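Local coordinates for cell surface protein (PDB 4GT6) that is of unknown function but, as a leucine-rich repeat region of a larger extracellular surface protein, probably binds other proteins, at residues H34-P39 and T67-P72; F59-Y64 and A82-T87; T87-V92 and M111-L116. All blocks are in the same frame, centred on the assembly; numbering follows the deposited sequence. Where two conformers were deposited one is given.

In the fold
All three contacts lie near the N-terminal end of the leucine-rich repeat solenoid, contacts 2 and 3 between its coils and contact 1 at the edge strand 35-37, all mixing buried and surface residues. Contact 1 is sheet, parallel strands bonded through the backbone, with polar side chains on one face and isoleucine and valine on the other. Contact 2 stacks two type II turns; its buried side is aromatic and its outer side asparagines and water. Contact 3 relies on a surface salt bridge above packed leucines. Strand 68-71 pairs with strand 91-94, which 87-92 of contact 3 runs into. Contacts 2 and 3 share Thr87, Asn85 N probably bonds to Met111 O, and Phe83 packs on Val69.

Contact 1: H34-P39 and T67-P72; sequences HRITIP and TSVQIP
Ile36 pairs with Val69 in the middle of a parallel ladder in which 35-37 and 68-71 run side by side, their axes 11° apart, consistent with stacked coils of a leucine-rich repeat solenoid. Along the backbone, Ile36 uses both its polar atoms, its N donating to Ser68 O at 2.9 Å and its O accepting from Gln70 N at 2.8 Å. Thr67 N to His34 O and Ile38 N to Gln70 O extend the ladder at its two ends. Among the polar side chains, Ser68 OG sits over the centre of the Arg35 guanidinium, 3.1 Å from Arg35 CZ, a face contact rather than a hydrogen bond. With chi1 at 68°, that hydroxyl lies between its own backbone N and carbonyl carbon, where a water links it to Ile36 O. Gln70 runs alongside Thr37, its OE1 3.4 Å from Thr37 CG2. On the other, apolar face Ile36 CB meets Val69 CG2 at 4.1 Å; past the end of the paired strands Ile38 CB meets Pro72 CD at 3.8 Å, the side chains crossing at about a right angle. Strand 68-71 lies between 35-37 and 91-94, while Tyr14 of strand 14-18 and Tyr29 of strand 24-29 pack on Ile36.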
loop_
_atom_site.group_PDB
_atom_site.type_symbol
_atom_site.label_atom_id
_atom_site.label_comp_id
_atom_site.label_asym_id
_atom_site.label_seq_id
_atom_site.Cartn_x
_atom_site.Cartn_y
_atom_site.Cartn_z
ATOM N N HIS A 34 -25.523 10.330 -16.394
ATOM C CA HIS A 34 -25.154 9.627 -15.167
ATOM C C HIS A 34 -24.960 8.131 -15.456
ATOM O O HIS A 34 -24.394 7.418 -14.627
ATOM C CB HIS A 34 -26.172 9.864 -14.030
ATOM C CG HIS A 34 -27.544 9.349 -14.328
ATOM N ND1 HIS A 34 -28.473 10.112 -15.021
ATOM C CD2 HIS A 34 -28.106 8.166 -13.997
ATOM C CE1 HIS A 34 -29.555 9.350 -15.119
ATOM N NE2 HIS A 34 -29.382 8.179 -14.502
ATOM N N ARG A 35 -25.443 7.663 -16.622
ATOM C CA ARG A 35 -25.230 6.294 -17.134
ATOM C C ARG A 35 -24.535 6.445 -18.476
ATOM O O ARG A 35 -25.144 6.913 -19.446
ATOM C CB ARG A 35 -26.538 5.496 -17.292
ATOM C CG ARG A 35 -27.394 5.408 -16.046
ATOM C CD ARG A 35 -28.488 4.337 -16.203
ATOM N NE ARG A 35 -27.912 2.982 -16.233
ATOM C CZ ARG A 35 -27.479 2.312 -15.163
ATOM N NH1 ARG A 35 -27.554 2.854 -13.954
ATOM N NH2 ARG A 35 -26.947 1.104 -15.299
ATOM N N ILE A 36 -23.249 6.127 -18.508
ATOM C CA ILE A 36 -22.416 6.344 -19.692
ATOM C C ILE A 36 -22.336 5.075 -20.530
ATOM O O ILE A 36 -22.172 3.980 -19.994
ATOM C CB ILE A 36 -21.007 6.841 -19.252
ATOM C CG1 ILE A 36 -21.070 8.298 -18.712
ATOM C CG2 ILE A 36 -19.922 6.697 -20.366
ATOM C CD1 ILE A 36 -21.248 9.372 -19.779
ATOM N N THR A 37 -22.459 5.251 -21.842
ATOM C CA THR A 37 -22.283 4.192 -22.821
ATOM C C THR A 37 -21.209 4.663 -23.794
ATOM O O THR A 37 -21.469 5.543 -24.624
ATOM C CB THR A 37 -23.600 3.848 -23.542
ATOM O OG1 THR A 37 -24.550 3.458 -22.568
ATOM C CG2 THR A 37 -23.413 2.728 -24.573
ATOM N N ILE A 38 -20.010 4.078 -23.692
ATOM C CA ILE A 38 -18.913 4.440 -24.589
ATOM C C ILE A 38 -19.253 3.882 -25.970
ATOM O O ILE A 38 -19.642 2.724 -26.052
ATOM C CB ILE A 38 -17.546 3.903 -24.055
ATOM C CG1 ILE A 38 -17.190 4.453 -22.622
ATOM C CG2 ILE A 38 -16.419 4.126 -25.090
ATOM C CD1 ILE A 38 -16.947 5.960 -22.530
ATOM N N PRO A 39 -19.169 4.686 -27.047
ATOM C CA PRO A 39 -19.537 4.165 -28.376
ATOM C C PRO A 39 -18.564 3.080 -28.861
ATOM O O PRO A 39 -17.382 3.141 -28.541
ATOM C CB PRO A 39 -19.475 5.412 -29.273
ATOM C CG PRO A 39 -18.491 6.314 -28.599
ATOM C CD PRO A 39 -18.740 6.103 -27.118
ATOM N N THR A 67 -23.066 7.128 -12.162
ATOM C CA THR A 67 -23.324 5.888 -11.420
ATOM C C THR A 67 -22.802 4.637 -12.151
ATOM O O THR A 67 -22.473 3.646 -11.494
ATOM C CB THR A 67 -24.852 5.786 -11.082
ATOM O OG1 THR A 67 -25.034 4.894 -9.991
ATOM C CG2 THR A 67 -25.729 5.378 -12.270
ATOM N N SER A 68 -22.784 4.655 -13.482
ATOM C CA SER A 68 -22.370 3.467 -14.225
ATOM C C SER A 68 -21.760 3.819 -15.561
ATOM O O SER A 68 -22.055 4.866 -16.137
ATOM C CB SER A 68 -23.573 2.541 -14.450
ATOM O OG SER A 68 -24.503 3.130 -15.344
ATOM N N VAL A 69 -20.865 2.938 -16.024
ATOM C CA VAL A 69 -20.183 3.070 -17.301
ATOM C C VAL A 69 -20.226 1.721 -18.009
ATOM O O VAL A 69 -19.904 0.689 -17.421
ATOM C CB VAL A 69 -18.713 3.552 -17.089
ATOM C CG1 VAL A 69 -17.908 3.456 -18.391
ATOM C CG2 VAL A 69 -18.661 4.970 -16.522
ATOM N N GLN A 70 -20.620 1.738 -19.268
ATOM C CA GLN A 70 -20.612 0.562 -20.102
ATOM C C GLN A 70 -19.581 0.797 -21.180
ATOM O O GLN A 70 -19.585 1.864 -21.818
ATOM C CB GLN A 70 -22.002 0.322 -20.692
ATOM C CG GLN A 70 -22.031 -0.846 -21.625
ATOM C CD GLN A 70 -23.371 -0.918 -22.279
ATOM O OE1 GLN A 70 -23.575 -0.444 -23.404
ATOM N NE2 GLN A 70 -24.297 -1.519 -21.582
ATOM N N ILE A 71 -18.693 -0.197 -21.372
ATOM C CA ILE A 71 -17.594 -0.168 -22.338
ATOM C C ILE A 71 -17.842 -1.219 -23.432
ATOM O O ILE A 71 -18.161 -2.356 -23.077
ATOM C CB ILE A 71 -16.262 -0.447 -21.570
ATOM C CG1 ILE A 71 -16.033 0.558 -20.404
ATOM C CG2 ILE A 71 -15.048 -0.527 -22.508
ATOM C CD1 ILE A 71 -14.625 0.447 -19.665
ATOM N N PRO A 72 -17.647 -0.921 -24.728
ATOM C CA PRO A 72 -17.800 -1.976 -25.731
ATOM C C PRO A 72 -16.594 -2.928 -25.745
ATOM O O PRO A 72 -15.499 -2.567 -25.275
ATOM C CB PRO A 72 -17.918 -1.191 -27.029
ATOM C CG PRO A 72 -17.111 0.041 -26.799
ATOM C CD PRO A 72 -17.270 0.372 -25.355
HETATM O O HOH W 1 -23.883 2.714 -18.059
#

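Contact 2: F59-Y64 and A82-T87; sequences FCNYKY and AFYNCT. With EDO (1,2-ethanediol), chain N.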
loop_
_atom_site.group_PDB
_atom_site.type_symbol
_atom_site.label_atom_id
_atom_site.label_comp_id
_atom_site.label_asym_id
_atom_site.label_seq_id
_atom_site.Cartn_x
_atom_site.Cartn_y
_atom_site.Cartn_z
ATOM N N PHE A 59 -12.993 11.053 -18.181
ATOM C CA PHE A 59 -13.963 11.319 -17.093
ATOM C C PHE A 59 -13.257 11.714 -15.788
ATOM O O PHE A 59 -13.833 11.598 -14.694
ATOM C CB PHE A 59 -14.862 10.096 -16.862
ATOM C CG PHE A 59 -15.690 9.807 -18.080
ATOM C CD1 PHE A 59 -16.913 10.442 -18.276
ATOM C CD2 PHE A 59 -15.259 8.889 -19.029
ATOM C CE1 PHE A 59 -17.665 10.193 -19.429
ATOM C CE2 PHE A 59 -16.022 8.642 -20.177
ATOM C CZ PHE A 59 -17.204 9.311 -20.370
ATOM N N CYS A 60 -12.031 12.225 -15.910
ATOM C CA CYS A 60 -11.240 12.670 -14.769
ATOM C C CYS A 60 -11.942 13.849 -14.082
ATOM O O CYS A 60 -12.264 14.846 -14.747
ATOM C CB CYS A 60 -9.834 13.057 -15.213
ATOM S SG CYS A 60 -8.764 13.581 -13.848
ATOM N N ASN A 61 -12.232 13.720 -12.770
ATOM C CA ASN A 61 -12.933 14.772 -12.011
ATOM C C ASN A 61 -14.282 15.143 -12.665
ATOM O O ASN A 61 -14.681 16.300 -12.621
ATOM C CB ASN A 61 -12.060 16.035 -11.856
ATOM C CG ASN A 61 -10.876 15.817 -10.969
ATOM O OD1 ASN A 61 -11.011 15.272 -9.874
ATOM N ND2 ASN A 61 -9.677 16.185 -11.444
ATOM N N TYR A 62 -14.978 14.156 -13.253
ATOM C CA TYR A 62 -16.277 14.368 -13.935
ATOM C C TYR A 62 -17.174 15.126 -12.978
ATOM O O TYR A 62 -17.345 14.682 -11.850
ATOM C CB TYR A 62 -16.860 13.004 -14.318
ATOM C CG TYR A 62 -18.146 13.072 -15.116
ATOM C CD1 TYR A 62 -18.166 13.627 -16.396
ATOM C CD2 TYR A 62 -19.310 12.475 -14.642
ATOM C CE1 TYR A 62 -19.332 13.630 -17.168
ATOM C CE2 TYR A 62 -20.481 12.467 -15.399
ATOM C CZ TYR A 62 -20.486 13.036 -16.667
ATOM O OH TYR A 62 -21.640 13.042 -17.404
ATOM N N LYS A 63 -17.664 16.307 -13.372
ATOM C CA LYS A 63 -18.376 17.169 -12.420
ATOM C C LYS A 63 -19.852 16.782 -12.192
ATOM O O LYS A 63 -20.455 17.259 -11.230
ATOM C CB LYS A 63 -18.270 18.643 -12.863
ATOM C CG LYS A 63 -19.008 18.987 -14.150
ATOM C CD LYS A 63 -18.824 20.466 -14.519
ATOM C CE LYS A 63 -20.063 21.285 -14.259
ATOM N NZ LYS A 63 -20.146 22.455 -15.176
ATOM N N TYR A 64 -20.420 15.951 -13.057
ATOM C CA TYR A 64 -21.823 15.559 -12.958
ATOM C C TYR A 64 -21.991 14.243 -12.208
ATOM O O TYR A 64 -21.017 13.531 -11.975
ATOM C CB TYR A 64 -22.422 15.431 -14.365
ATOM C CG TYR A 64 -22.226 16.676 -15.199
ATOM C CD1 TYR A 64 -22.915 17.852 -14.908
ATOM C CD2 TYR A 64 -21.325 16.692 -16.256
ATOM C CE1 TYR A 64 -22.734 19.004 -15.672
ATOM C CE2 TYR A 64 -21.131 17.836 -17.024
ATOM C CZ TYR A 64 -21.828 18.993 -16.721
ATOM O OH TYR A 64 -21.649 20.112 -17.498
ATOM N N ALA A 82 -8.538 7.901 -16.413
ATOM C CA ALA A 82 -9.775 7.952 -17.239
ATOM C C ALA A 82 -11.038 8.151 -16.397
ATOM O O ALA A 82 -11.966 8.799 -16.866
ATOM C CB ALA A 82 -9.916 6.682 -18.067
ATOM N N PHE A 83 -11.091 7.586 -15.181
ATOM C CA PHE A 83 -12.281 7.712 -14.323
ATOM C C PHE A 83 -11.845 8.198 -12.945
ATOM O O PHE A 83 -12.485 7.909 -11.939
ATOM C CB PHE A 83 -13.042 6.354 -14.237
ATOM C CG PHE A 83 -13.555 5.907 -15.583
ATOM C CD1 PHE A 83 -14.783 6.363 -16.065
ATOM C CD2 PHE A 83 -12.794 5.052 -16.388
ATOM C CE1 PHE A 83 -15.230 5.987 -17.335
ATOM C CE2 PHE A 83 -13.254 4.668 -17.654
ATOM C CZ PHE A 83 -14.453 5.152 -18.125
ATOM N N TYR A 84 -10.762 8.959 -12.905
ATOM C CA TYR A 84 -10.232 9.496 -11.663
ATOM C C TYR A 84 -11.294 10.340 -10.944
ATOM O O TYR A 84 -11.933 11.214 -11.557
ATOM C CB TYR A 84 -9.012 10.368 -11.999
ATOM C CG TYR A 84 -8.345 11.032 -10.812
ATOM C CD1 TYR A 84 -7.323 10.390 -10.119
ATOM C CD2 TYR A 84 -8.680 12.334 -10.433
ATOM C CE1 TYR A 84 -6.647 11.023 -9.076
ATOM C CE2 TYR A 84 -8.027 12.969 -9.380
ATOM C CZ TYR A 84 -6.993 12.317 -8.722
ATOM O OH TYR A 84 -6.305 12.941 -7.720
ATOM N N ASN A 85 -11.493 10.057 -9.655
ATOM C CA ASN A 85 -12.400 10.801 -8.780
ATOM C C ASN A 85 -13.876 10.754 -9.229
ATOM O O ASN A 85 -14.590 11.758 -9.091
ATOM C CB ASN A 85 -11.931 12.261 -8.646
ATOM C CG ASN A 85 -12.235 12.858 -7.310
ATOM O OD1 ASN A 85 -12.061 12.203 -6.270
ATOM N ND2 ASN A 85 -12.689 14.115 -7.316
ATOM N N CYS A 86 -14.330 9.591 -9.754
ATOM C CA CYS A 86 -15.747 9.350 -10.079
ATOM C C CYS A 86 -16.274 8.585 -8.863
ATOM O O CYS A 86 -16.335 7.348 -8.834
ATOM C CB CYS A 86 -15.890 8.586 -11.385
ATOM S SG CYS A 86 -15.480 9.594 -12.833
ATOM N N THR A 87 -16.551 9.341 -7.808
ATOM C CA THR A 87 -16.737 8.802 -6.457
ATOM C C THR A 87 -18.080 8.131 -6.213
ATOM O O THR A 87 -18.233 7.524 -5.157
ATOM C CB THR A 87 -16.491 9.891 -5.391
ATOM O OG1 THR A 87 -17.426 10.924 -5.614
ATOM C CG2 THR A 87 -15.079 10.508 -5.491
HETATM C C1 EDO N . -15.685 15.467 -18.462
HETATM O O1 EDO N . -16.072 14.236 -19.054
HETATM C C2 EDO N . -14.868 15.204 -17.172
HETATM O O2 EDO N . -13.534 14.870 -17.470
HETATM O O HOH W 2 -13.535 16.194 -8.828
HETATM O O HOH W 3 -15.368 14.294 -9.637
#
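Phe59 and Phe83 occupy equivalent places in two type II turns, 59-62 and 83-86, stacked as successive coils of the leucine-rich repeat solenoid. Phe59 CB begins against the neighbouring backbone, 3.2 Å from Ala82 O, which also accepts a hydrogen bond from Phe59 N. Because CG stands anti to the carbonyl carbon (chi1 -63°), the ring runs beside that of Phe83 and points the same way. CG comes within 3.9 Å of Phe83 CE1 and CD2 within 3.4 Å of that same atom, while CD1 lies 4.0 Å from O1 of an ethanediol. Farther out, CE1 and CE2 pack on Ile36 CD1 and Ile38 CD1, 3.7 Å each. The planes are only 5° apart but slid so far that the rings barely overlap. Phe110 continues this aromatic row beyond Phe83, and Tyr29 meets Phe59. On the outer side, Asn61 N donates to Tyr84 O, and Cys60 SG makes an oblique sulfur-aromatic contact with the Tyr84 ring. A water donates to both Tyr62 O and Asn85 O. In one of its two conformers, Asn85 donates weakly through ND2 to Asn61 OD1, and another water donates to that oxygen and accepts from Asn85 ND2 at 2.7 Å.

Contact 3: T87-V92 and M111-L116; sequences TSLKRV and MFCSEL
Glu115 OE1 is gripped by two groups, the ammonium of Lys90, whose NZ donates at 2.9 Å in a salt bridge, and a water that is also bonded to Ser88 OG. The two segments lie in adjacent coils of the leucine-rich repeat solenoid, and 111-116 contains a type I turn from Cys113 to Leu116. Lys90 NZ reaches OE1 from above the carboxylate plane, 67° out of it. The lysine chain starts away from the other coil and is brought back by a bend at chi2 (-62°), which carries its CD to 3.8 Å from Glu115 O. A second water, bonded to NZ, donates to this same carbonyl, so the ammonium holds the carboxylate directly and the backbone carbonyl through water. The glutamate, extended beyond CG, lies over the backbone of the preceding coil, with its CG 3.4 Å from Thr87 O. With an alanine in its place, the Lys90 ammonium would probably lose its charged mate, and the cover the glutamate chain gives Thr87 O would go with it. Beneath this polar layer the packing is apolar: Leu89 CG faces Leu116 CD1, and Leu89 CD2 approaches Cys113 SG, both at 4.3 Å. Val69 and Ile71 of strand 68-71 back Leu89 and Val92 respectively, while Lys90 O takes a hydrogen bond from the hydroxyl of Thr117. Leu116, with CG anti to the backbone N (chi1 178°), sends CD1 across to meet Val92 CG2 at 3.9 Å and Lys90 O at 3.7 Å.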
loop_
_atom_site.group_PDB
_atom_site.type_symbol
_atom_site.label_atom_id
_atom_site.label_comp_id
_atom_site.label_asym_id
_atom_site.label_seq_id
_atom_site.Cartn_x
_atom_site.Cartn_y
_atom_site.Cartn_z
ATOM N N THR A 87 -16.551 9.341 -7.808
ATOM C CA THR A 87 -16.737 8.802 -6.457
ATOM C C THR A 87 -18.080 8.131 -6.213
ATOM O O THR A 87 -18.233 7.524 -5.157
ATOM C CB THR A 87 -16.491 9.891 -5.391
ATOM O OG1 THR A 87 -17.426 10.924 -5.614
ATOM C CG2 THR A 87 -15.079 10.508 -5.491
ATOM N N SER A 88 -19.027 8.190 -7.162
ATOM C CA SER A 88 -20.287 7.462 -6.983
ATOM C C SER A 88 -20.430 6.365 -8.050
ATOM O O SER A 88 -21.469 5.699 -8.130
ATOM C CB SER A 88 -21.475 8.435 -7.025
ATOM O OG SER A 88 -21.541 9.168 -5.802
ATOM N N LEU A 89 -19.387 6.190 -8.880
ATOM C CA LEU A 89 -19.393 5.177 -9.934
ATOM C C LEU A 89 -19.462 3.777 -9.278
ATOM O O LEU A 89 -18.569 3.417 -8.501
ATOM C CB LEU A 89 -18.160 5.330 -10.833
ATOM C CG LEU A 89 -17.944 4.262 -11.928
ATOM C CD1 LEU A 89 -19.082 4.287 -12.971
ATOM C CD2 LEU A 89 -16.587 4.512 -12.665
ATOM N N LYS A 90 -20.549 3.038 -9.551
ATOM C CA LYS A 90 -20.782 1.713 -8.936
ATOM C C LYS A 90 -20.249 0.561 -9.751
ATOM O O LYS A 90 -19.827 -0.453 -9.183
ATOM C CB LYS A 90 -22.301 1.442 -8.771
ATOM C CG LYS A 90 -23.109 2.450 -7.949
ATOM C CD LYS A 90 -22.634 2.513 -6.518
ATOM C CE LYS A 90 -23.618 3.191 -5.579
ATOM N NZ LYS A 90 -23.069 3.214 -4.178
ATOM N N ARG A 91 -20.334 0.674 -11.083
ATOM C CA ARG A 91 -19.990 -0.441 -11.959
ATOM C C ARG A 91 -19.430 0.006 -13.290
ATOM O O ARG A 91 -19.841 1.040 -13.834
ATOM C CB ARG A 91 -21.244 -1.328 -12.198
ATOM C CG ARG A 91 -22.389 -0.675 -13.012
ATOM C CD ARG A 91 -23.740 -1.388 -12.897
ATOM N NE ARG A 91 -24.199 -1.420 -11.507
ATOM C CZ ARG A 91 -24.862 -0.438 -10.896
ATOM N NH1 ARG A 91 -25.218 0.653 -11.565
ATOM N NH2 ARG A 91 -25.175 -0.543 -9.614
ATOM N N VAL A 92 -18.530 -0.799 -13.823
ATOM C CA VAL A 92 -17.924 -0.607 -15.129
ATOM C C VAL A 92 -18.164 -1.932 -15.816
ATOM O O VAL A 92 -17.542 -2.913 -15.413
ATOM C CB VAL A 92 -16.429 -0.201 -15.035
ATOM C CG1 VAL A 92 -15.837 -0.092 -16.425
ATOM C CG2 VAL A 92 -16.277 1.129 -14.301
HETATM N N MSE A 111 -8.632 5.681 -9.675
HETATM C CA MSE A 111 -8.282 6.205 -8.344
HETATM C C MSE A 111 -9.412 7.068 -7.776
HETATM O O MSE A 111 -10.026 7.838 -8.515
HETATM C CB MSE A 111 -6.985 7.014 -8.416
HETATM C CG MSE A 111 -6.608 7.663 -7.098
HETATM SE SE MSE A 111 -4.709 8.096 -7.245
HETATM C CE MSE A 111 -4.489 9.132 -5.584
ATOM N N PHE A 112 -9.723 6.875 -6.472
ATOM C CA PHE A 112 -10.797 7.563 -5.738
ATOM C C PHE A 112 -12.206 7.151 -6.181
ATOM O O PHE A 112 -13.170 7.817 -5.771
ATOM C CB PHE A 112 -10.661 9.110 -5.782
ATOM C CG PHE A 112 -9.431 9.659 -5.091
ATOM C CD1 PHE A 112 -9.146 9.325 -3.769
ATOM C CD2 PHE A 112 -8.586 10.550 -5.748
ATOM C CE1 PHE A 112 -8.009 9.837 -3.129
ATOM C CE2 PHE A 112 -7.476 11.091 -5.101
ATOM C CZ PHE A 112 -7.200 10.742 -3.790
ATOM N N CYS A 113 -12.366 6.027 -6.925
ATOM C CA CYS A 113 -13.725 5.510 -7.244
ATOM C C CYS A 113 -14.135 4.663 -6.051
ATOM O O CYS A 113 -14.158 3.429 -6.109
ATOM C CB CYS A 113 -13.717 4.720 -8.551
ATOM S SG CYS A 113 -13.387 5.751 -10.009
ATOM N N SER A 114 -14.452 5.368 -4.951
ATOM C CA SER A 114 -14.681 4.755 -3.645
ATOM C C SER A 114 -16.012 3.985 -3.516
ATOM O O SER A 114 -16.207 3.305 -2.506
ATOM C CB SER A 114 -14.540 5.795 -2.534
ATOM O OG SER A 114 -15.579 6.755 -2.582
ATOM N N GLU A 115 -16.878 3.998 -4.546
ATOM C CA GLU A 115 -18.125 3.221 -4.498
ATOM C C GLU A 115 -18.145 2.124 -5.556
ATOM O O GLU A 115 -19.131 1.385 -5.666
ATOM C CB GLU A 115 -19.363 4.133 -4.632
ATOM C CG GLU A 115 -19.522 4.926 -3.352
ATOM C CD GLU A 115 -20.810 5.703 -3.155
ATOM O OE1 GLU A 115 -21.661 5.699 -4.068
ATOM O OE2 GLU A 115 -21.001 6.237 -2.040
ATOM N N LEU A 116 -17.028 1.977 -6.288
ATOM C CA LEU A 116 -16.914 1.020 -7.383
ATOM C C LEU A 116 -16.846 -0.425 -6.836
ATOM O O LEU A 116 -16.015 -0.718 -5.992
ATOM C CB LEU A 116 -15.670 1.370 -8.224
ATOM C CG LEU A 116 -15.349 0.464 -9.401
ATOM C CD1 LEU A 116 -16.487 0.491 -10.493
ATOM C CD2 LEU A 116 -13.993 0.858 -9.994
HETATM O O HOH W 4 -23.205 7.854 -4.026
HETATM O O HOH W 5 -21.152 0.929 -3.965
#